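Local coordinates for DUF1987 domain-containing protein (PDB 6K4F) that probably acts as a regulatory phosphoprotein of the SiaABC threonine phosphorylation pathway, which controls biofilm formation in response to carbon availability, at residues A[71-76]-A[111-116]. Sequence-based numbering, arbitrary orientation.
Sequences SSIKAM and EEFRED
Phe113 carries its CG beside the backbone N and anti to the carbonyl carbon (chi1 -78°), and from there the ring reaches out to Ile73 and Met76. Ile73 CG1 sits beside the backbone N (chi1 -71°), which leaves CG2 anti to that N, and this methyl meets the incoming ring. The contact is made by the outer end of the phenyl group, chiefly CZ. Phe113 CZ lies 3.9 Å from Ile73 CG2. The same CZ is 3.9 Å from Ile73 O, which comes in at the rim of the ring, close to its plane. Met76 adds its CB, which approaches at a slant, 4.2 Å from Phe113 CZ. The backbones stay well apart, with 9.0 Å between Met76 CA and Phe113 CA. The Phe113 side chain links helix 108-115 to helix 70-88. These helices connect the neighbouring parallel strands 59-68, 93-99 and 121-125 in two successive beta-alpha-beta units of the SiaC family fold, and the contact joins one to the other. Met76 rests on Leu63, Leu65 and Leu68 of strand 59-68, while Phe113 also touches Phe121 of strand 121-125. Further along helix 70-88, Met77 and Leu80 also touch the Phe113 side chain.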
# COMPACT_ATOMS: atom_id res chain seq x y z
N SER A 71 0.59 9.96 10.64
CA SER A 71 -0.49 8.99 10.74
C SER A 71 -0.59 8.14 9.47
O SER A 71 -0.97 6.97 9.55
CB SER A 71 -1.82 9.70 11.06
OG SER A 71 -2.20 10.58 10.02
N SER A 72 -0.16 8.69 8.32
CA SER A 72 -0.16 7.92 7.08
C SER A 72 0.94 6.87 7.09
O SER A 72 0.75 5.76 6.59
CB SER A 72 0.02 8.86 5.88
OG SER A 72 -1.14 9.64 5.68
N ILE A 73 2.09 7.20 7.66
CA ILE A 73 3.14 6.20 7.85
C ILE A 73 2.62 5.04 8.69
O ILE A 73 2.84 3.87 8.37
CB ILE A 73 4.39 6.85 8.48
CG1 ILE A 73 5.09 7.76 7.47
CG2 ILE A 73 5.35 5.78 9.00
CD1 ILE A 73 6.23 8.56 8.07
N LYS A 74 1.88 5.34 9.76
CA LYS A 74 1.35 4.27 10.60
C LYS A 74 0.33 3.42 9.85
O LYS A 74 0.30 2.19 10.01
CB LYS A 74 0.73 4.86 11.86
CG LYS A 74 1.77 5.61 12.70
CD LYS A 74 1.22 6.05 14.03
CE LYS A 74 2.34 6.55 14.91
NZ LYS A 74 2.89 5.50 15.78
N ALA A 75 -0.51 4.07 9.04
CA ALA A 75 -1.51 3.34 8.26
C ALA A 75 -0.86 2.42 7.24
O ALA A 75 -1.28 1.27 7.07
CB ALA A 75 -2.45 4.33 7.57
N MET A 76 0.19 2.90 6.56
CA MET A 76 0.89 2.03 5.61
C MET A 76 1.61 0.88 6.31
O MET A 76 1.65 -0.24 5.79
CB MET A 76 1.86 2.85 4.77
CG MET A 76 1.15 3.93 3.99
SD MET A 76 0.31 3.23 2.54
CE MET A 76 1.52 1.99 2.01
N GLU A 111 13.10 2.39 2.31
CA GLU A 111 14.09 1.41 2.77
C GLU A 111 13.77 0.92 4.17
O GLU A 111 13.94 -0.27 4.47
CB GLU A 111 15.49 2.01 2.73
CG GLU A 111 15.93 2.55 1.38
CD GLU A 111 16.44 1.47 0.44
OE1 GLU A 111 16.95 1.82 -0.64
OE2 GLU A 111 16.32 0.27 0.79
N GLU A 112 13.29 1.81 5.05
CA GLU A 112 12.91 1.37 6.38
C GLU A 112 11.71 0.42 6.34
O GLU A 112 11.69 -0.58 7.06
CB GLU A 112 12.61 2.59 7.26
CG GLU A 112 13.89 3.34 7.63
CD GLU A 112 13.64 4.77 8.03
OE1 GLU A 112 12.48 5.21 7.94
OE2 GLU A 112 14.59 5.46 8.44
N PHE A 113 10.70 0.74 5.52
CA PHE A 113 9.60 -0.20 5.32
C PHE A 113 10.12 -1.52 4.76
O PHE A 113 9.70 -2.61 5.19
CB PHE A 113 8.57 0.38 4.35
CG PHE A 113 7.64 1.42 4.96
CD1 PHE A 113 7.20 1.32 6.26
CD2 PHE A 113 7.17 2.47 4.17
CE1 PHE A 113 6.33 2.27 6.79
CE2 PHE A 113 6.30 3.41 4.68
CZ PHE A 113 5.87 3.31 6.00
N ARG A 114 11.01 -1.45 3.77
CA ARG A 114 11.53 -2.67 3.15
C ARG A 114 12.18 -3.59 4.18
O ARG A 114 12.04 -4.82 4.12
CB ARG A 114 12.52 -2.32 2.05
CG ARG A 114 13.11 -3.52 1.33
CD ARG A 114 13.79 -3.11 0.05
NE ARG A 114 14.31 -4.27 -0.66
CZ ARG A 114 15.60 -4.60 -0.72
NH1 ARG A 114 16.50 -3.83 -0.13
NH2 ARG A 114 15.99 -5.68 -1.38
N GLU A 115 12.88 -3.02 5.16
CA GLU A 115 13.52 -3.85 6.17
C GLU A 115 12.51 -4.60 7.03
O GLU A 115 12.87 -5.60 7.67
CB GLU A 115 14.45 -2.99 7.03
CG GLU A 115 15.62 -2.45 6.21
CD GLU A 115 16.47 -1.43 6.94
OE1 GLU A 115 17.58 -1.79 7.38
OE2 GLU A 115 16.04 -0.26 7.05
N ASP A 116 11.25 -4.15 7.07
CA ASP A 116 10.23 -4.84 7.84
C ASP A 116 9.50 -5.92 7.04
O ASP A 116 8.65 -6.61 7.62
CB ASP A 116 9.21 -3.84 8.39
CG ASP A 116 9.85 -2.70 9.18
OD1 ASP A 116 10.91 -2.93 9.82
OD2 ASP A 116 9.29 -1.57 9.17